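Local coordinates for DUF5642 domain-containing protein (Mycobacterium smegmatis, PDB 4TMD) that is of unknown function but is made with a signal sequence and is probably an exported lipoprotein of the Mog1p/PsbP clan, at residues Q59-A71 against I82-L94. Numbering follows the deposited sequence.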
ATOM      1  N   GLN A  59       5.028  -2.940  -4.922  1.00 25.51           N
ATOM      2  CA  GLN A  59       4.400  -2.300  -6.071  1.00 23.72           C
ATOM      3  C   GLN A  59       5.154  -1.061  -6.542  1.00 30.42           C
ATOM      4  O   GLN A  59       5.254  -0.060  -5.825  1.00 29.01           O
ATOM      5  CB  GLN A  59       2.960  -1.917  -5.754  1.00 27.05           C
ATOM      6  CG  GLN A  59       2.263  -1.247  -6.933  1.00 22.20           C
ATOM      7  CD  GLN A  59       2.136  -2.184  -8.128  1.00 26.41           C
ATOM      8  OE1 GLN A  59       1.646  -3.314  -8.005  1.00 23.36           O
ATOM      9  NE2 GLN A  59       2.594  -1.724  -9.290  1.00 26.73           N
ATOM     10  N   GLN A  60       5.658  -1.132  -7.769  1.00 25.70           N
ATOM     11  CA  GLN A  60       6.412  -0.030  -8.351  1.00 37.05           C
ATOM     12  C   GLN A  60       5.577   0.854  -9.278  1.00 32.62           C
ATOM     13  O   GLN A  60       4.614   0.406  -9.895  1.00 31.72           O
ATOM     14  CB  GLN A  60       7.623  -0.577  -9.116  1.00 35.44           C
ATOM     15  CG  GLN A  60       8.659  -1.237  -8.219  1.00 39.49           C
ATOM     16  CD  GLN A  60       9.169  -0.295  -7.137  1.00 38.58           C
ATOM     17  OE1 GLN A  60       9.730   0.762  -7.433  1.00 42.21           O
ATOM     18  NE2 GLN A  60       8.958  -0.668  -5.878  1.00 34.75           N
ATOM     19  N   PHE A  61       5.964   2.120  -9.363  1.00 34.67           N
ATOM     20  CA  PHE A  61       5.397   3.037 -10.335  1.00 42.88           C
ATOM     21  C   PHE A  61       6.520   3.576 -11.213  1.00 51.07           C
ATOM     22  O   PHE A  61       7.305   4.419 -10.765  1.00 44.83           O
ATOM     23  CB  PHE A  61       4.657   4.179  -9.643  1.00 34.90           C
ATOM     24  CG  PHE A  61       3.450   3.734  -8.870  1.00 43.10           C
ATOM     25  CD1 PHE A  61       3.587   3.101  -7.645  1.00 34.23           C
ATOM     26  CD2 PHE A  61       2.177   3.948  -9.371  1.00 35.72           C
ATOM     27  CE1 PHE A  61       2.481   2.689  -6.938  1.00 42.17           C
ATOM     28  CE2 PHE A  61       1.064   3.544  -8.666  1.00 34.21           C
ATOM     29  CZ  PHE A  61       1.214   2.913  -7.449  1.00 40.06           C
ATOM     30  N   PRO A  62       6.608   3.074 -12.458  1.00 44.70           N
ATOM     31  CA  PRO A  62       7.619   3.495 -13.438  1.00 52.48           C
ATOM     32  C   PRO A  62       7.731   5.018 -13.533  1.00 55.39           C
ATOM     33  O   PRO A  62       6.718   5.715 -13.453  1.00 49.71           O
ATOM     34  CB  PRO A  62       7.115   2.889 -14.758  1.00 46.93           C
ATOM     35  CG  PRO A  62       5.721   2.393 -14.477  1.00 49.36           C
ATOM     36  CD  PRO A  62       5.682   2.079 -13.023  1.00 45.69           C
ATOM     37  N   PRO A  63       8.962   5.530 -13.676  1.00 61.87           N
ATOM     38  CA  PRO A  63       9.233   6.976 -13.635  1.00 53.52           C
ATOM     39  C   PRO A  63       8.627   7.774 -14.797  1.00 50.01           C
ATOM     40  O   PRO A  63       8.620   9.000 -14.736  1.00 49.38           O
ATOM     41  CB  PRO A  63      10.764   7.045 -13.669  0.70 55.79           C
ATOM     42  CG  PRO A  63      11.211   5.719 -14.204  1.00 52.93           C
ATOM     43  CD  PRO A  63      10.196   4.729 -13.762  0.87 54.78           C
ATOM     44  N   GLY A  64       8.121   7.100 -15.825  1.00 42.53           N
ATOM     45  CA  GLY A  64       7.526   7.794 -16.958  1.00 50.77           C
ATOM     46  C   GLY A  64       6.021   8.051 -16.886  1.00 53.21           C
ATOM     47  O   GLY A  64       5.494   8.898 -17.615  1.00 51.05           O
ATOM     48  N   LEU A  65       5.326   7.317 -16.018  1.00 45.28           N
ATOM     49  CA  LEU A  65       3.875   7.438 -15.873  1.00 35.57           C
ATOM     50  C   LEU A  65       3.404   8.864 -15.640  1.00 35.34           C
ATOM     51  O   LEU A  65       3.975   9.608 -14.840  1.00 36.07           O
ATOM     52  CB  LEU A  65       3.375   6.581 -14.708  1.00 47.53           C
ATOM     53  CG  LEU A  65       3.048   5.101 -14.880  1.00 47.86           C
ATOM     54  CD1 LEU A  65       2.452   4.601 -13.580  1.00 52.77           C
ATOM     55  CD2 LEU A  65       2.099   4.851 -16.038  1.00 41.99           C
ATOM     56  N   GLN A  66       2.332   9.238 -16.319  1.00 32.93           N
ATOM     57  CA  GLN A  66       1.650  10.469 -15.981  1.00 30.11           C
ATOM     58  C   GLN A  66       0.339  10.127 -15.288  1.00 35.24           C
ATOM     59  O   GLN A  66      -0.278   9.091 -15.564  1.00 30.94           O
ATOM     60  CB  GLN A  66       1.414  11.310 -17.225  1.00 36.80           C
ATOM     61  CG  GLN A  66       2.605  11.307 -18.156  1.00 44.44           C
ATOM     62  CD  GLN A  66       2.420  12.247 -19.319  1.00 45.60           C
ATOM     63  OE1 GLN A  66       2.282  13.461 -19.133  1.00 43.58           O
ATOM     64  NE2 GLN A  66       2.407  11.693 -20.535  1.00 37.80           N
ATOM     65  N   GLY A  67      -0.076  10.987 -14.371  1.00 30.94           N
ATOM     66  CA  GLY A  67      -1.320  10.768 -13.667  1.00 31.77           C
ATOM     67  C   GLY A  67      -1.455  11.610 -12.415  1.00 34.32           C
ATOM     68  O   GLY A  67      -0.601  12.440 -12.101  1.00 29.30           O
ATOM     69  N   ASN A  68      -2.543  11.372 -11.695  1.00 27.06           N
ATOM     70  CA  ASN A  68      -2.882  12.121 -10.502  1.00 17.89           C
ATOM     71  C   ASN A  68      -3.140  11.162  -9.343  1.00 23.49           C
ATOM     72  O   ASN A  68      -3.433   9.984  -9.558  1.00 15.83           O
ATOM     73  CB  ASN A  68      -4.106  13.000 -10.760  1.00 20.81           C
ATOM     74  CG  ASN A  68      -3.857  14.047 -11.836  1.00 32.76           C
ATOM     75  OD1 ASN A  68      -2.836  14.729 -11.822  1.00 32.56           O
ATOM     76  ND2 ASN A  68      -4.783  14.167 -12.779  1.00 34.93           N
ATOM     77  N   MET A  69      -3.017  11.680  -8.122  1.00 22.57           N
ATOM     78  CA  MET A  69      -3.252  10.917  -6.899  1.00 17.64           C
ATOM     79  C   MET A  69      -4.018  11.769  -5.911  1.00 20.17           C
ATOM     80  O   MET A  69      -3.898  12.989  -5.909  1.00 21.39           O
ATOM     81  CB  MET A  69      -1.929  10.464  -6.276  1.00 18.93           C
ATOM     82  CG  MET A  69      -1.003  11.630  -6.053  1.00 32.73           C
ATOM     83  SD  MET A  69       0.234  11.405  -4.772  1.00 44.96           S
ATOM     84  CE  MET A  69       1.367  10.283  -5.526  1.00 30.26           C
ATOM     85  N   ALA A  70      -4.818  11.115  -5.084  1.00 19.22           N
ATOM     86  CA  ALA A  70      -5.484  11.736  -3.949  1.00 17.35           C
ATOM     87  C   ALA A  70      -5.412  10.743  -2.808  1.00 18.29           C
ATOM     88  O   ALA A  70      -5.355   9.538  -3.047  1.00 19.12           O
ATOM     89  CB  ALA A  70      -6.946  12.083  -4.277  1.00 15.38           C
ATOM     90  N   ALA A  71      -5.448  11.217  -1.571  1.00 16.06           N
ATOM     91  CA  ALA A  71      -5.349  10.295  -0.456  1.00 19.24           C
ATOM     92  C   ALA A  71      -6.187  10.711   0.746  1.00 23.58           C
ATOM     93  O   ALA A  71      -6.536  11.882   0.919  1.00 16.08           O
ATOM     94  CB  ALA A  71      -3.898  10.123  -0.052  1.00 17.45           C
ATOM     95  N   ILE A  82      -3.273   4.705   5.387  1.00 14.18           N
ATOM     96  CA  ILE A  82      -3.238   5.636   4.258  1.00 15.90           C
ATOM     97  C   ILE A  82      -3.980   5.037   3.076  1.00 15.67           C
ATOM     98  O   ILE A  82      -3.623   3.955   2.604  1.00 16.28           O
ATOM     99  CB  ILE A  82      -1.810   5.954   3.826  1.00 16.11           C
ATOM    100  CG1 ILE A  82      -1.021   6.527   4.998  1.00 26.53           C
ATOM    101  CG2 ILE A  82      -1.819   6.935   2.616  1.00 20.44           C
ATOM    102  CD1 ILE A  82       0.442   6.687   4.709  1.00 26.84           C
ATOM    103  N   VAL A  83      -5.024   5.710   2.611  1.00 12.33           N
ATOM    104  CA  VAL A  83      -5.742   5.226   1.428  1.00 13.10           C
ATOM    105  C   VAL A  83      -5.434   6.143   0.235  1.00 17.79           C
ATOM    106  O   VAL A  83      -5.870   7.289   0.213  1.00 17.45           O
ATOM    107  CB  VAL A  83      -7.268   5.162   1.667  1.00 18.77           C
ATOM    108  CG1 VAL A  83      -7.974   4.594   0.432  1.00 14.00           C
ATOM    109  CG2 VAL A  83      -7.578   4.299   2.882  1.00 14.93           C
ATOM    110  N   MET A  84      -4.677   5.635  -0.741  1.00 16.41           N
ATOM    111  CA  MET A  84      -4.295   6.416  -1.916  1.00 17.18           C
ATOM    112  C   MET A  84      -5.011   5.917  -3.168  1.00 16.47           C
ATOM    113  O   MET A  84      -5.069   4.713  -3.409  1.00 15.62           O
ATOM    114  CB  MET A  84      -2.777   6.359  -2.151  1.00 17.87           C
ATOM    115  CG  MET A  84      -1.944   6.902  -1.003  1.00 34.92           C
ATOM    116  SD  MET A  84      -0.158   6.749  -1.272  1.00 66.80           S
ATOM    117  CE  MET A  84       0.097   4.982  -1.167  1.00 38.04           C
ATOM    118  N   ALA A  85      -5.566   6.852  -3.936  1.00 15.87           N
ATOM    119  CA  ALA A  85      -6.205   6.543  -5.217  1.00 21.77           C
ATOM    120  C   ALA A  85      -5.421   7.218  -6.325  1.00 16.24           C
ATOM    121  O   ALA A  85      -5.150   8.419  -6.253  1.00 15.94           O
ATOM    122  CB  ALA A  85      -7.673   7.007  -5.243  1.00 14.18           C
ATOM    123  N   VAL A  86      -5.075   6.436  -7.343  1.00 19.12           N
ATOM    124  CA  VAL A  86      -4.249   6.890  -8.458  1.00 13.85           C
ATOM    125  C   VAL A  86      -4.948   6.642  -9.790  1.00 21.77           C
ATOM    126  O   VAL A  86      -5.559   5.589  -9.978  1.00 17.64           O
ATOM    127  CB  VAL A  86      -2.892   6.159  -8.473  1.00 15.63           C
ATOM    128  CG1 VAL A  86      -2.088   6.511  -9.726  1.00 24.78           C
ATOM    129  CG2 VAL A  86      -2.102   6.477  -7.225  1.00 27.86           C
ATOM    130  N   GLU A  87      -4.877   7.616 -10.695  1.00 21.48           N
ATOM    131  CA  GLU A  87      -5.315   7.415 -12.083  1.00 20.16           C
ATOM    132  C   GLU A  87      -4.154   7.776 -12.989  1.00 19.26           C
ATOM    133  O   GLU A  87      -3.605   8.866 -12.854  1.00 20.33           O
ATOM    134  CB  GLU A  87      -6.541   8.268 -12.406  1.00 18.63           C
ATOM    135  CG  GLU A  87      -7.116   8.006 -13.787  1.00 28.73           C
ATOM    136  CD  GLU A  87      -8.289   8.914 -14.141  1.00 40.82           C
ATOM    137  OE1 GLU A  87      -8.652   8.972 -15.336  1.00 48.23           O
ATOM    138  OE2 GLU A  87      -8.859   9.559 -13.235  1.00 40.27           O
ATOM    139  N   THR A  88      -3.767   6.866 -13.887  1.00 20.09           N
ATOM    140  CA  THR A  88      -2.632   7.087 -14.787  1.00 22.59           C
ATOM    141  C   THR A  88      -3.013   7.014 -16.276  1.00 25.24           C
ATOM    142  O   THR A  88      -4.064   6.503 -16.632  1.00 19.35           O
ATOM    143  CB  THR A  88      -1.518   6.068 -14.528  1.00 27.15           C
ATOM    144  OG1 THR A  88      -2.088   4.760 -14.402  1.00 22.16           O
ATOM    145  CG2 THR A  88      -0.791   6.406 -13.244  1.00 36.68           C
ATOM    146  N   SER A  89      -2.140   7.510 -17.143  1.00 20.20           N
ATOM    147  CA  SER A  89      -2.465   7.590 -18.566  1.00 30.41           C
ATOM    148  C   SER A  89      -2.445   6.209 -19.216  1.00 30.66           C
ATOM    149  O   SER A  89      -2.990   6.022 -20.304  1.00 26.66           O
ATOM    150  CB  SER A  89      -1.495   8.513 -19.289  1.00 32.18           C
ATOM    151  OG  SER A  89      -0.213   7.922 -19.301  1.00 34.39           O
ATOM    152  N   GLU A  90      -1.796   5.248 -18.560  1.00 23.83           N
ATOM    153  CA  GLU A  90      -1.968   3.842 -18.913  1.00 31.44           C
ATOM    154  C   GLU A  90      -1.898   2.998 -17.643  1.00 30.32           C
ATOM    155  O   GLU A  90      -1.465   3.491 -16.603  1.00 26.32           O
ATOM    156  CB  GLU A  90      -0.927   3.399 -19.949  1.00 30.72           C
ATOM    157  CG  GLU A  90       0.508   3.602 -19.576  1.00 39.73           C
ATOM    158  CD  GLU A  90       1.438   3.379 -20.767  1.00 55.83           C
ATOM    159  OE1 GLU A  90       1.112   2.544 -21.639  1.00 55.46           O
ATOM    160  OE2 GLU A  90       2.492   4.049 -20.841  1.00 57.04           O
ATOM    161  N   PRO A  91      -2.359   1.742 -17.706  1.00 26.47           N
ATOM    162  CA  PRO A  91      -2.381   0.947 -16.477  1.00 31.75           C
ATOM    163  C   PRO A  91      -0.986   0.677 -15.924  1.00 35.73           C
ATOM    164  O   PRO A  91      -0.054   0.460 -16.697  1.00 27.38           O
ATOM    165  CB  PRO A  91      -3.038  -0.371 -16.913  1.00 28.60           C
ATOM    166  CG  PRO A  91      -3.720  -0.072 -18.191  1.00 37.44           C
ATOM    167  CD  PRO A  91      -2.923   0.998 -18.848  1.00 32.18           C
ATOM    168  N   VAL A  92      -0.860   0.693 -14.599  1.00 35.66           N
ATOM    169  CA  VAL A  92       0.385   0.318 -13.935  1.00 28.13           C
ATOM    170  C   VAL A  92       0.506  -1.191 -13.928  1.00 30.59           C
ATOM    171  O   VAL A  92      -0.439  -1.883 -13.545  1.00 28.22           O
ATOM    172  CB  VAL A  92       0.440   0.838 -12.485  1.00 30.60           C
ATOM    173  CG1 VAL A  92       1.832   0.650 -11.906  1.00 29.75           C
ATOM    174  CG2 VAL A  92       0.050   2.297 -12.432  1.00 36.55           C
ATOM    175  N   PRO A  93       1.653  -1.719 -14.380  1.00 30.82           N
ATOM    176  CA  PRO A  93       1.831  -3.172 -14.283  1.00 34.10           C
ATOM    177  C   PRO A  93       1.744  -3.628 -12.818  1.00 25.37           C
ATOM    178  O   PRO A  93       2.438  -3.092 -11.952  1.00 29.83           O
ATOM    179  CB  PRO A  93       3.234  -3.399 -14.860  1.00 36.30           C
ATOM    180  CG  PRO A  93       3.496  -2.189 -15.721  1.00 39.32           C
ATOM    181  CD  PRO A  93       2.795  -1.054 -15.032  1.00 37.10           C
ATOM    182  N   LEU A  94       0.878  -4.589 -12.546  1.00 26.62           N
ATOM    183  CA  LEU A  94       0.631  -5.024 -11.177  1.00 26.55           C
ATOM    184  C   LEU A  94       1.692  -5.996 -10.664  1.00 28.64           C
ATOM    185  O   LEU A  94       2.006  -6.983 -11.320  1.00 30.12           O
ATOM    186  CB  LEU A  94      -0.743  -5.676 -11.082  1.00 31.92           C
ATOM    187  CG  LEU A  94      -1.174  -6.142  -9.693  1.00 25.86           C
ATOM    188  CD1 LEU A  94      -1.585  -4.959  -8.840  1.00 19.82           C
ATOM    189  CD2 LEU A  94      -2.307  -7.162  -9.806  1.00 25.33           C
TER
HETATM  190  O   HOH W   1       4.892  -1.632 -11.927  1.00 39.89           O
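The open end of the beta hairpin formed by strands 67-76 and 79-88 carries two loops that fold over one face of the sheet. Within the strands, Asn-68 pairs with Glu-87 and Ala-70 with Ala-85 through two backbone hydrogen bonds each, the Ala-85 N to Ala-70 O bond being 2.8 Å long. Just past the last pair, Gly-67 with Thr-88, a single hydrogen bond from Ser-89 N to Gln-66 O (2.9 Å) holds the two chains together. Beyond it, Val-92 is wedged among the loop residues: its CG2 reaches Leu-65 CD1 at 3.5 Å and meets the Phe-61 ring obliquely at CD2, 4.1 Å away. Leu-65 CD1 also rests on Thr-88 CG2, while Thr-88 OG1 donates to Glu-90 O (2.6 Å). With CG anti to the backbone N (chi1 -180°) and a bend at chi2, Gln-59 brings NE2 to Pro-93 O at 3.0 Å; the N-H...O angle is 168° and the acceptor lies in the plane of the Gln-59 amide. The same NE2 donates to Gln-60 O, a water donates to Gln-60 O and Pro-93 O, and OE1 accepts from Ser-95 N, so both ends of the amide are held. Phe-61 continues onto Met-159 and helix 33-36, beside this antiparallel hairpin, consistent with the alpha+beta fold of the Mog1p/PsbP clan.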